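Side-chain contacts in alpha-1,2-mannosidase (Trichoderma reesei, PDB 1HCU), which probably trims alpha-1,2-linked mannose residues from high-mannose N-glycans as a calcium-dependent hydrolase of glycosyl hydrolase family 47: residues Ala21-Ser26 with Ala71-Thr76; Lys334-Tyr339 with Ser408-Leu413; Ser348-Glu353 with Asp423-Gly428; Phe381-Pro386 with Asp436-Asn441. One frame throughout, in Å; residues are numbered along the deposited sequence.

Interaction 1: Ala21-Ser26 with Ala71-Thr76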
loop_
_atom_site.group_PDB
_atom_site.type_symbol
_atom_site.label_atom_id
_atom_site.label_comp_id
_atom_site.label_asym_id
_atom_site.label_seq_id
_atom_site.Cartn_x
_atom_site.Cartn_y
_atom_site.Cartn_z
ATOM N N ALA A 21 -9.692 -14.545 -12.985
ATOM C CA ALA A 21 -9.679 -15.981 -12.713
ATOM C C ALA A 21 -8.796 -16.311 -11.500
ATOM O O ALA A 21 -9.139 -17.188 -10.702
ATOM C CB ALA A 21 -9.191 -16.748 -13.955
ATOM N N ALA A 22 -7.663 -15.621 -11.366
ATOM C CA ALA A 22 -6.769 -15.841 -10.223
ATOM C C ALA A 22 -7.452 -15.390 -8.934
ATOM O O ALA A 22 -7.271 -15.998 -7.871
ATOM C CB ALA A 22 -5.459 -15.080 -10.408
ATOM N N PHE A 23 -8.238 -14.322 -9.029
ATOM C CA PHE A 23 -8.960 -13.819 -7.868
ATOM C C PHE A 23 -10.041 -14.834 -7.480
ATOM O O PHE A 23 -10.188 -15.168 -6.303
ATOM C CB PHE A 23 -9.576 -12.443 -8.182
ATOM C CG PHE A 23 -10.352 -11.843 -7.037
ATOM C CD1 PHE A 23 -11.673 -12.222 -6.797
ATOM C CD2 PHE A 23 -9.757 -10.912 -6.187
ATOM C CE1 PHE A 23 -12.391 -11.688 -5.730
ATOM C CE2 PHE A 23 -10.468 -10.368 -5.110
ATOM C CZ PHE A 23 -11.790 -10.757 -4.882
ATOM N N GLN A 24 -10.775 -15.335 -8.474
ATOM C CA GLN A 24 -11.836 -16.318 -8.240
ATOM C C GLN A 24 -11.308 -17.535 -7.468
ATOM O O GLN A 24 -11.888 -17.953 -6.460
ATOM C CB GLN A 24 -12.430 -16.776 -9.583
ATOM C CG GLN A 24 -13.629 -17.715 -9.454
ATOM C CD GLN A 24 -14.874 -17.010 -8.954
ATOM O OE1 GLN A 24 -15.633 -17.563 -8.167
ATOM N NE2 GLN A 24 -15.091 -15.789 -9.415
ATOM N N THR A 25 -10.197 -18.088 -7.953
ATOM C CA THR A 25 -9.554 -19.243 -7.334
ATOM C C THR A 25 -9.182 -18.933 -5.873
ATOM O O THR A 25 -9.550 -19.668 -4.943
ATOM C CB THR A 25 -8.289 -19.624 -8.135
ATOM O OG1 THR A 25 -8.667 -19.960 -9.477
ATOM C CG2 THR A 25 -7.574 -20.796 -7.502
ATOM N N SER A 26 -8.456 -17.835 -5.684
ATOM C CA SER A 26 -8.032 -17.388 -4.363
ATOM C C SER A 26 -9.240 -17.253 -3.421
ATOM O O SER A 26 -9.191 -17.684 -2.267
ATOM C CB SER A 26 -7.306 -16.045 -4.486
ATOM O OG SER A 26 -6.236 -16.140 -5.418
ATOM N N ALA A 71 -20.706 -10.207 -8.505
ATOM C CA ALA A 71 -21.909 -10.061 -7.705
ATOM C C ALA A 71 -21.998 -11.069 -6.553
ATOM O O ALA A 71 -22.139 -10.673 -5.398
ATOM C CB ALA A 71 -23.142 -10.166 -8.607
ATOM N N ASP A 72 -21.906 -12.361 -6.857
ATOM C CA ASP A 72 -21.998 -13.395 -5.822
ATOM C C ASP A 72 -21.047 -13.223 -4.644
ATOM O O ASP A 72 -21.464 -13.268 -3.490
ATOM C CB ASP A 72 -21.788 -14.774 -6.444
ATOM C CG ASP A 72 -23.015 -15.270 -7.173
ATOM O OD1 ASP A 72 -23.849 -14.425 -7.580
ATOM O OD2 ASP A 72 -23.141 -16.501 -7.348
ATOM N N ILE A 73 -19.765 -13.049 -4.931
ATOM C CA ILE A 73 -18.794 -12.863 -3.873
ATOM C C ILE A 73 -19.141 -11.616 -3.070
ATOM O O ILE A 73 -19.044 -11.620 -1.844
ATOM C CB ILE A 73 -17.364 -12.722 -4.449
ATOM C CG1 ILE A 73 -16.979 -14.016 -5.176
ATOM C CG2 ILE A 73 -16.377 -12.395 -3.329
ATOM C CD1 ILE A 73 -15.660 -13.953 -5.900
ATOM N N VAL A 74 -19.563 -10.560 -3.758
ATOM C CA VAL A 74 -19.911 -9.315 -3.087
ATOM C C VAL A 74 -21.039 -9.546 -2.096
ATOM O O VAL A 74 -20.979 -9.101 -0.949
ATOM C CB VAL A 74 -20.347 -8.222 -4.091
ATOM C CG1 VAL A 74 -20.835 -6.981 -3.347
ATOM C CG2 VAL A 74 -19.197 -7.860 -4.987
ATOM N N ASN A 75 -22.068 -10.252 -2.540
ATOM C CA ASN A 75 -23.202 -10.534 -1.686
ATOM C C ASN A 75 -22.784 -11.341 -0.455
ATOM O O ASN A 75 -23.238 -11.062 0.654
ATOM C CB ASN A 75 -24.277 -11.275 -2.482
ATOM C CG ASN A 75 -25.414 -11.764 -1.608
ATOM O OD1 ASN A 75 -25.369 -12.880 -1.073
ATOM N ND2 ASN A 75 -26.437 -10.924 -1.438
ATOM N N THR A 76 -21.909 -12.326 -0.651
ATOM C CA THR A 76 -21.445 -13.164 0.451
ATOM C C THR A 76 -20.799 -12.331 1.558
ATOM O O THR A 76 -21.079 -12.529 2.740
ATOM C CB THR A 76 -20.417 -14.218 -0.038
ATOM O OG1 THR A 76 -20.994 -15.003 -1.088
ATOM C CG2 THR A 76 -20.009 -15.141 1.100
#

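Interaction 2: Lys334-Tyr339 with Ser408-Leu413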
loop_
_atom_site.group_PDB
_atom_site.type_symbol
_atom_site.label_atom_id
_atom_site.label_comp_id
_atom_site.label_asym_id
_atom_site.label_seq_id
_atom_site.Cartn_x
_atom_site.Cartn_y
_atom_site.Cartn_z
ATOM N N LYS A 334 10.888 6.394 -14.407
ATOM C CA LYS A 334 12.221 5.827 -14.250
ATOM C C LYS A 334 12.225 4.868 -13.065
ATOM O O LYS A 334 12.839 3.803 -13.107
ATOM C CB LYS A 334 13.244 6.954 -14.035
ATOM C CG LYS A 334 14.668 6.492 -13.750
ATOM C CD LYS A 334 15.174 5.567 -14.848
ATOM C CE LYS A 334 16.484 4.899 -14.474
ATOM N NZ LYS A 334 17.669 5.783 -14.651
ATOM N N LEU A 335 11.512 5.248 -12.013
ATOM C CA LEU A 335 11.434 4.438 -10.806
ATOM C C LEU A 335 10.690 3.132 -11.071
ATOM O O LEU A 335 11.146 2.053 -10.687
ATOM C CB LEU A 335 10.727 5.230 -9.707
ATOM C CG LEU A 335 11.477 5.554 -8.411
ATOM C CD1 LEU A 335 12.926 5.935 -8.687
ATOM C CD2 LEU A 335 10.735 6.683 -7.699
ATOM N N ALA A 336 9.543 3.234 -11.726
ATOM C CA ALA A 336 8.742 2.065 -12.034
ATOM C C ALA A 336 9.569 1.090 -12.870
ATOM O O ALA A 336 9.577 -0.118 -12.626
ATOM C CB ALA A 336 7.493 2.484 -12.793
ATOM N N SER A 337 10.283 1.639 -13.846
ATOM C CA SER A 337 11.126 0.864 -14.741
ATOM C C SER A 337 12.297 0.211 -14.021
ATOM O O SER A 337 12.583 -0.973 -14.223
ATOM C CB SER A 337 11.658 1.772 -15.850
ATOM O OG SER A 337 12.586 1.086 -16.661
ATOM N N SER A 338 12.978 0.978 -13.179
ATOM C CA SER A 338 14.128 0.451 -12.461
ATOM C C SER A 338 13.764 -0.679 -11.518
ATOM O O SER A 338 14.444 -1.704 -11.478
ATOM C CB SER A 338 14.826 1.570 -11.689
ATOM O OG SER A 338 15.569 2.390 -12.569
ATOM N N TYR A 339 12.689 -0.491 -10.762
ATOM C CA TYR A 339 12.251 -1.508 -9.824
ATOM C C TYR A 339 11.717 -2.747 -10.545
ATOM O O TYR A 339 11.762 -3.853 -10.008
ATOM C CB TYR A 339 11.220 -0.908 -8.866
ATOM C CG TYR A 339 11.873 -0.156 -7.722
ATOM C CD1 TYR A 339 12.236 -0.820 -6.557
ATOM C CD2 TYR A 339 12.186 1.208 -7.828
ATOM C CE1 TYR A 339 12.890 -0.167 -5.523
ATOM C CE2 TYR A 339 12.846 1.874 -6.792
ATOM C CZ TYR A 339 13.193 1.173 -5.643
ATOM O OH TYR A 339 13.849 1.799 -4.608
ATOM N N SER A 408 1.188 0.756 -24.278
ATOM C CA SER A 408 0.886 -0.658 -24.046
ATOM C C SER A 408 2.080 -1.431 -23.511
ATOM O O SER A 408 1.937 -2.533 -22.973
ATOM C CB SER A 408 0.381 -1.326 -25.336
ATOM O OG SER A 408 1.379 -1.364 -26.343
ATOM N N LYS A 409 3.259 -0.845 -23.665
ATOM C CA LYS A 409 4.484 -1.465 -23.188
ATOM C C LYS A 409 4.356 -1.756 -21.693
ATOM O O LYS A 409 4.822 -2.785 -21.207
ATOM C CB LYS A 409 5.661 -0.521 -23.423
ATOM C CG LYS A 409 6.948 -1.216 -23.841
ATOM C CD LYS A 409 7.405 -2.219 -22.810
ATOM C CE LYS A 409 7.933 -3.480 -23.485
ATOM N NZ LYS A 409 6.910 -4.103 -24.386
ATOM N N TRP A 410 3.718 -0.843 -20.968
ATOM C CA TRP A 410 3.564 -1.004 -19.527
ATOM C C TRP A 410 2.656 -2.166 -19.190
ATOM O O TRP A 410 2.896 -2.889 -18.224
ATOM C CB TRP A 410 3.045 0.297 -18.897
ATOM C CG TRP A 410 4.021 1.427 -19.070
ATOM C CD1 TRP A 410 3.942 2.443 -19.974
ATOM C CD2 TRP A 410 5.265 1.608 -18.373
ATOM N NE1 TRP A 410 5.054 3.243 -19.891
ATOM C CE2 TRP A 410 5.884 2.754 -18.918
ATOM C CE3 TRP A 410 5.917 0.910 -17.343
ATOM C CZ2 TRP A 410 7.125 3.223 -18.470
ATOM C CZ3 TRP A 410 7.152 1.377 -16.897
ATOM C CH2 TRP A 410 7.742 2.523 -17.461
ATOM N N GLN A 411 1.616 -2.353 -19.992
ATOM C CA GLN A 411 0.723 -3.469 -19.763
ATOM C C GLN A 411 1.504 -4.759 -19.957
ATOM O O GLN A 411 1.292 -5.726 -19.231
ATOM C CB GLN A 411 -0.442 -3.423 -20.734
ATOM C CG GLN A 411 -1.317 -2.225 -20.547
ATOM C CD GLN A 411 -2.441 -2.205 -21.536
ATOM O OE1 GLN A 411 -2.210 -2.161 -22.743
ATOM N NE2 GLN A 411 -3.670 -2.246 -21.040
ATOM N N ASP A 412 2.412 -4.774 -20.929
ATOM C CA ASP A 412 3.209 -5.975 -21.189
ATOM C C ASP A 412 4.108 -6.290 -19.996
ATOM O O ASP A 412 4.252 -7.450 -19.610
ATOM C CB ASP A 412 4.057 -5.805 -22.458
ATOM C CG ASP A 412 3.213 -5.712 -23.723
ATOM O OD1 ASP A 412 3.714 -5.170 -24.731
ATOM O OD2 ASP A 412 2.055 -6.183 -23.720
ATOM N N LEU A 413 4.706 -5.259 -19.407
ATOM C CA LEU A 413 5.568 -5.466 -18.253
ATOM C C LEU A 413 4.750 -6.021 -17.091
ATOM O O LEU A 413 5.159 -6.982 -16.443
ATOM C CB LEU A 413 6.244 -4.154 -17.845
ATOM C CG LEU A 413 7.149 -3.554 -18.922
ATOM C CD1 LEU A 413 7.733 -2.248 -18.412
ATOM C CD2 LEU A 413 8.255 -4.544 -19.291
#

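Interaction 3: Ser348-Glu353 with Asp423-Gly428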
loop_
_atom_site.group_PDB
_atom_site.type_symbol
_atom_site.label_atom_id
_atom_site.label_comp_id
_atom_site.label_asym_id
_atom_site.label_seq_id
_atom_site.Cartn_x
_atom_site.Cartn_y
_atom_site.Cartn_z
ATOM N N SER A 348 13.278 -16.341 -11.224
ATOM C CA SER A 348 11.831 -16.536 -11.234
ATOM C C SER A 348 11.087 -15.411 -11.965
ATOM O O SER A 348 9.909 -15.557 -12.303
ATOM C CB SER A 348 11.294 -16.638 -9.807
ATOM O OG SER A 348 11.454 -15.407 -9.123
ATOM N N GLY A 349 11.769 -14.299 -12.211
ATOM C CA GLY A 349 11.112 -13.186 -12.863
ATOM C C GLY A 349 10.307 -12.383 -11.846
ATOM O O GLY A 349 9.512 -11.526 -12.217
ATOM N N ILE A 350 10.522 -12.661 -10.560
ATOM C CA ILE A 350 9.835 -11.964 -9.473
ATOM C C ILE A 350 10.854 -11.157 -8.658
ATOM O O ILE A 350 11.955 -11.641 -8.386
ATOM C CB ILE A 350 9.106 -12.978 -8.535
ATOM C CG1 ILE A 350 8.042 -13.740 -9.336
ATOM C CG2 ILE A 350 8.465 -12.246 -7.347
ATOM C CD1 ILE A 350 7.393 -14.896 -8.591
ATOM N N GLY A 351 10.486 -9.937 -8.268
ATOM C CA GLY A 351 11.393 -9.085 -7.510
ATOM C C GLY A 351 11.651 -9.513 -6.071
ATOM O O GLY A 351 10.769 -10.070 -5.423
ATOM N N PRO A 352 12.859 -9.260 -5.540
ATOM C CA PRO A 352 13.233 -9.619 -4.167
ATOM C C PRO A 352 12.618 -8.682 -3.131
ATOM O O PRO A 352 12.209 -7.574 -3.456
ATOM C CB PRO A 352 14.756 -9.530 -4.193
ATOM C CG PRO A 352 14.996 -8.393 -5.139
ATOM C CD PRO A 352 14.003 -8.662 -6.257
ATOM N N GLU A 353 12.557 -9.145 -1.888
ATOM C CA GLU A 353 11.997 -8.372 -0.783
ATOM C C GLU A 353 12.949 -7.239 -0.428
ATOM O O GLU A 353 12.534 -6.116 -0.125
ATOM C CB GLU A 353 11.814 -9.284 0.422
ATOM C CG GLU A 353 10.452 -9.201 1.042
ATOM C CD GLU A 353 10.313 -8.001 1.916
ATOM O OE1 GLU A 353 11.323 -7.648 2.550
ATOM O OE2 GLU A 353 9.213 -7.426 1.986
ATOM N N ASP A 423 3.056 -18.265 -11.877
ATOM C CA ASP A 423 3.761 -19.487 -12.243
ATOM C C ASP A 423 4.572 -20.032 -11.063
ATOM O O ASP A 423 4.725 -21.243 -10.919
ATOM C CB ASP A 423 4.694 -19.260 -13.443
ATOM C CG ASP A 423 3.938 -18.988 -14.738
ATOM O OD1 ASP A 423 2.854 -19.575 -14.941
ATOM O OD2 ASP A 423 4.438 -18.202 -15.565
ATOM N N ALA A 424 5.082 -19.144 -10.214
ATOM C CA ALA A 424 5.875 -19.585 -9.071
ATOM C C ALA A 424 5.096 -19.602 -7.758
ATOM O O ALA A 424 5.351 -20.438 -6.896
ATOM C CB ALA A 424 7.117 -18.714 -8.931
ATOM N N CYS A 425 4.137 -18.693 -7.612
ATOM C CA CYS A 425 3.358 -18.615 -6.384
ATOM C C CYS A 425 2.122 -19.509 -6.343
ATOM O O CYS A 425 1.525 -19.709 -5.282
ATOM C CB CYS A 425 2.989 -17.162 -6.106
ATOM S SG CYS A 425 4.434 -16.131 -5.822
ATOM N N ARG A 426 1.739 -20.047 -7.497
ATOM C CA ARG A 426 0.610 -20.964 -7.577
ATOM C C ARG A 426 0.962 -22.066 -6.572
ATOM O O ARG A 426 2.017 -22.684 -6.676
ATOM C CB ARG A 426 0.531 -21.532 -9.001
ATOM C CG ARG A 426 -0.510 -22.614 -9.271
ATOM C CD ARG A 426 -1.931 -22.087 -9.312
ATOM N NE ARG A 426 -2.641 -22.392 -8.077
ATOM C CZ ARG A 426 -3.139 -23.583 -7.761
ATOM N NH1 ARG A 426 -3.027 -24.609 -8.593
ATOM N NH2 ARG A 426 -3.732 -23.754 -6.589
ATOM N N ALA A 427 0.107 -22.288 -5.579
ATOM C CA ALA A 427 0.372 -23.315 -4.568
ATOM C C ALA A 427 -0.900 -23.844 -3.914
ATOM O O ALA A 427 -1.823 -23.085 -3.620
ATOM C CB ALA A 427 1.306 -22.761 -3.495
ATOM N N GLY A 428 -0.939 -25.151 -3.678
ATOM C CA GLY A 428 -2.102 -25.759 -3.051
ATOM C C GLY A 428 -3.420 -25.328 -3.654
ATOM O O GLY A 428 -3.626 -25.487 -4.848
#

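Interaction 4: Phe381-Pro386 with Asp436-Asn441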
loop_
_atom_site.group_PDB
_atom_site.type_symbol
_atom_site.label_atom_id
_atom_site.label_comp_id
_atom_site.label_asym_id
_atom_site.label_seq_id
_atom_site.Cartn_x
_atom_site.Cartn_y
_atom_site.Cartn_z
ATOM N N PHE A 381 22.268 -5.159 -9.101
ATOM C CA PHE A 381 21.863 -5.245 -7.698
ATOM C C PHE A 381 22.065 -6.667 -7.194
ATOM O O PHE A 381 22.242 -7.591 -7.985
ATOM C CB PHE A 381 20.378 -4.852 -7.558
ATOM C CG PHE A 381 19.408 -5.883 -8.114
ATOM C CD1 PHE A 381 18.890 -6.888 -7.298
ATOM C CD2 PHE A 381 19.030 -5.856 -9.455
ATOM C CE1 PHE A 381 18.004 -7.856 -7.810
ATOM C CE2 PHE A 381 18.154 -6.810 -9.980
ATOM C CZ PHE A 381 17.637 -7.815 -9.156
ATOM N N TRP A 382 22.083 -6.846 -5.880
ATOM C CA TRP A 382 22.169 -8.191 -5.334
ATOM C C TRP A 382 21.058 -8.319 -4.301
ATOM O O TRP A 382 20.573 -7.320 -3.765
ATOM C CB TRP A 382 23.552 -8.488 -4.743
ATOM C CG TRP A 382 23.952 -7.702 -3.566
ATOM C CD1 TRP A 382 23.677 -7.979 -2.259
ATOM C CD2 TRP A 382 24.775 -6.534 -3.567
ATOM N NE1 TRP A 382 24.287 -7.061 -1.442
ATOM C CE2 TRP A 382 24.968 -6.160 -2.215
ATOM C CE3 TRP A 382 25.372 -5.768 -4.579
ATOM C CZ2 TRP A 382 25.736 -5.052 -1.845
ATOM C CZ3 TRP A 382 26.136 -4.666 -4.217
ATOM C CH2 TRP A 382 26.312 -4.318 -2.857
ATOM N N VAL A 383 20.636 -9.550 -4.048
ATOM C CA VAL A 383 19.546 -9.814 -3.119
ATOM C C VAL A 383 19.996 -9.951 -1.680
ATOM O O VAL A 383 20.973 -10.635 -1.392
ATOM C CB VAL A 383 18.801 -11.107 -3.503
ATOM C CG1 VAL A 383 17.552 -11.268 -2.645
ATOM C CG2 VAL A 383 18.451 -11.082 -4.981
ATOM N N THR A 384 19.257 -9.305 -0.783
ATOM C CA THR A 384 19.540 -9.355 0.645
ATOM C C THR A 384 18.393 -10.085 1.359
ATOM O O THR A 384 18.584 -10.673 2.423
ATOM C CB THR A 384 19.692 -7.930 1.243
ATOM O OG1 THR A 384 18.517 -7.167 0.965
ATOM C CG2 THR A 384 20.906 -7.213 0.644
ATOM N N ALA A 385 17.205 -10.037 0.759
ATOM C CA ALA A 385 16.015 -10.690 1.304
ATOM C C ALA A 385 15.320 -11.297 0.095
ATOM O O ALA A 385 14.579 -10.616 -0.614
ATOM C CB ALA A 385 15.113 -9.672 1.981
ATOM N N PRO A 386 15.547 -12.595 -0.143
ATOM C CA PRO A 386 15.010 -13.389 -1.254
ATOM C C PRO A 386 13.526 -13.701 -1.353
ATOM O O PRO A 386 13.022 -13.934 -2.453
ATOM C CB PRO A 386 15.851 -14.663 -1.191
ATOM C CG PRO A 386 16.054 -14.837 0.287
ATOM C CD PRO A 386 16.368 -13.434 0.756
ATOM N N ASP A 436 12.490 -18.353 -2.135
ATOM C CA ASP A 436 13.631 -17.802 -2.849
ATOM C C ASP A 436 13.308 -17.342 -4.256
ATOM O O ASP A 436 13.109 -18.147 -5.167
ATOM C CB ASP A 436 14.741 -18.838 -2.909
ATOM C CG ASP A 436 16.092 -18.229 -3.199
ATOM O OD1 ASP A 436 16.156 -17.175 -3.872
ATOM O OD2 ASP A 436 17.097 -18.823 -2.758
ATOM N N VAL A 437 13.296 -16.033 -4.426
ATOM C CA VAL A 437 12.999 -15.405 -5.694
ATOM C C VAL A 437 14.108 -15.608 -6.727
ATOM O O VAL A 437 13.851 -15.637 -7.935
ATOM C CB VAL A 437 12.732 -13.908 -5.454
ATOM C CG1 VAL A 437 13.771 -13.048 -6.138
ATOM C CG2 VAL A 437 11.321 -13.579 -5.872
ATOM N N THR A 438 15.337 -15.765 -6.250
ATOM C CA THR A 438 16.470 -15.975 -7.139
ATOM C C THR A 438 16.456 -17.414 -7.663
ATOM O O THR A 438 17.333 -17.815 -8.425
ATOM C CB THR A 438 17.811 -15.709 -6.421
ATOM O OG1 THR A 438 18.064 -16.751 -5.474
ATOM C CG2 THR A 438 17.763 -14.366 -5.688
ATOM N N GLN A 439 15.454 -18.186 -7.249
ATOM C CA GLN A 439 15.318 -19.574 -7.688
ATOM C C GLN A 439 14.217 -19.637 -8.745
ATOM O O GLN A 439 13.134 -19.078 -8.561
ATOM C CB GLN A 439 14.950 -20.461 -6.502
ATOM C CG GLN A 439 15.729 -21.743 -6.412
ATOM C CD GLN A 439 15.586 -22.387 -5.051
ATOM O OE1 GLN A 439 15.967 -21.799 -4.036
ATOM N NE2 GLN A 439 15.027 -23.599 -5.016
ATOM N N ALA A 440 14.500 -20.324 -9.847
ATOM C CA ALA A 440 13.550 -20.441 -10.949
ATOM C C ALA A 440 12.122 -20.802 -10.542
ATOM O O ALA A 440 11.173 -20.150 -10.969
ATOM C CB ALA A 440 14.067 -21.448 -11.957
ATOM N N ASN A 441 11.976 -21.845 -9.727
ATOM C CA ASN A 441 10.656 -22.300 -9.279
ATOM C C ASN A 441 10.076 -21.508 -8.108
ATOM O O ASN A 441 8.945 -21.758 -7.701
ATOM C CB ASN A 441 10.701 -23.785 -8.896
ATOM C CG ASN A 441 11.622 -24.064 -7.710
ATOM O OD1 ASN A 441 12.215 -23.145 -7.130
ATOM N ND2 ASN A 441 11.744 -25.341 -7.345
#

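Interaction 1: Ala21-Ser26 with Ala71-Thr76
Phe-23 and Gln-24 of helix 13-33 share a single partner on helix 71-80, Ile-73, and everything that crosses between the two segments converges on its CD1 methyl. Just before them, Ala-22 packs instead on Leu-458 and Tyr-431. Phe-23 comes next: its CG stands anti to the backbone N (chi1 180°), which swings the ring out toward helix 71-80. Ile-73 CD1 meets the rim of that ring, in its plane, 4.0 Å from Phe-23 CE1, as the two side chains run past each other in opposite senses. Phe-454 also packs edge-to-face with Phe-23, and helix 56-67 supplies Thr-64 and Ala-65. Gln-24 starts off beside the interface, and a bend at chi2 (71°) carries its amide across toward the isoleucine, with Gln-24 NE2 4.0 Å from Ile-73 CD1. Farther on, Ser-26 OG bonds to Ala-22 O at 2.7 Å. That carbonyl also takes the helical Ser-26 N, the two donors arriving from opposite faces, while Trp-453 NE1 holds the serine hydroxyl. In this helix-to-helix contact of the alpha/alpha barrel, no hydrogen bond joins the segments. The methyl touches the ring's rim and, from a second direction, the amide nitrogen, so the cohesion between the segments is van der Waals only.

Interaction 2: Lys334-Tyr339 with Ser408-Leu413
Trp-410 spans the space between helix 408-425 and helix 326-344 with the six-membered half of its indole, touching two small residues on the other side. Ser-337 CB lies at the ring's edge, near its plane, 4.3 Å from Trp-410 CH2. Ala-336 CB comes in at a slant and stops 4.3 Å from Trp-410 CZ3. The indole leaves its own helix with CG beside the backbone N (chi1 -63°), and its length lets it bridge segments whose nearest CA atoms, those of Ser-337 and Leu-413, are 9.1 Å apart. In the next shell, Ala-401, Tyr-402 and Thr-405 of helix 393-405 pack on Trp-410, as does Ile-333. Around the helix from the tryptophan, a salt bridge of 3.4 Å links Lys-409 NZ to Asp-412 OD1, and Asp-412 OD2 pairs with Arg-15. Helix 326-344 is fixed on its other side by Tyr-339, whose OH bonds to Ser-305 OG and Leu-293 N on the neighbouring sheet. The side chain of Ala-336 is about 10 Å from that of Glu-393, a predicted active-site residue. Between the segments themselves the chemistry is all carbon on carbon: shape holds the helices here, while charge pairing stays within one helix and its neighbours.

Interaction 3: Ser348-Glu353 with Asp423-Gly428
Ser-348 OG, close behind the Ile-350 that reaches Ala-424 and Cys-425, is gripped twice: it accepts from Ile-350 N at 3.2 Å, with an N-H...O angle of 143°, and bonds to Val-437 O. The first of these closes an ST turn, tying the loop back on itself at Gly-349. That residue has backbone angles at which a side chain would be forced against the preceding carbonyl. The turn presents Ile-350 to the end of helix 408-425. Its CG1 lies beside the backbone N (chi1 -62°) and the branch then runs out extended (chi2 172°), placing CD1 as the probe of the contact. The methyl rests 3.8 Å from Ala-424 CB and 4.2 Å from Cys-425 SG, so that one carbon touches two successive side chains of the last helical turn. In the alpha/alpha barrel of family 47, this is where a loop leading from helix 326-344 into strand 354-356 packs on the terminus of a barrel helix. Arg-426 is the first residue there to leave helical angles, and the chain passes directly into strand 426-427, paired antiparallel with 430-431. Tyr-388, Ile-434 and Val-437 also pack on Ile-350. Three residues further along the loop stands Glu-353, predicted to be a proton donor of the active site, its OE2 in a salt bridge with Arg-391.

Interaction 4: Phe381-Pro386 with Asp436-Asn441
Pro-386 and Asp-436 bring their CA atoms within 4.9 Å, and the backbones are joined by one hydrogen bond, Val-437 N to Pro-386 O at 2.9 Å and 150°, with the donor above the carbonyl plane rather than on a lone pair. The amide belongs to a type I turn from Asp-436 to Gln-439, while the carbonyl follows strand 382-383 and a classic beta bulge in which Thr-384 and Ala-385 both face Gly-354. Beyond this, Val-383 and Thr-438 meet tip to tip, CG2 to CG2, at 3.4 Å, shorter than a usual methyl contact and uncertain in its exact spacing. Thr-438 OG1 sits between the backbone N and the carbonyl carbon (chi1 71°), which turns the methyl to the valine and the hydroxyl to Asp-436. Asp-436 OD1 takes that hydroxyl on its syn side at 2.5 Å, a distance short enough to be doubtful in detail, and Thr-438 N on its anti side at 2.9 Å, both from one face of the carboxylate; the second bond makes an Asx turn. The same OD1 passes 3.7 Å from Pro-386 CB. An alanine in place of Asp-436 has no carboxylate, and the Thr-438 hydroxyl and amide would probably be left without their shared acceptor, the side chain freer to turn from Val-383. Asp-436 OD1 accepts two bonds from within its own turn, which would fix the turn's shape where Pro-386 CB passes the carboxylate, close to the predicted proton donor Glu-353.

Interaction 1 closes before the others open along the chain; its centre is 22 to 32 Å from theirs, though its nearest atoms come within about 5 Å of interaction 3, without touching. The other three alternate their segments, weaving the stretch from residue 334 to 441 together. Interactions 2 and 3 both use helix 408-425, one near its start and one at its end, with centres about 18 Å apart. Interactions 3 and 4 lie about 10 Å apart and touch directly, around strands 354-356 and 382-383 of one antiparallel sheet. Helix pairs thus build the barrel wall, while the coupled loops lie beside the predicted catalytic residue Glu-353, which interaction 3 itself carries.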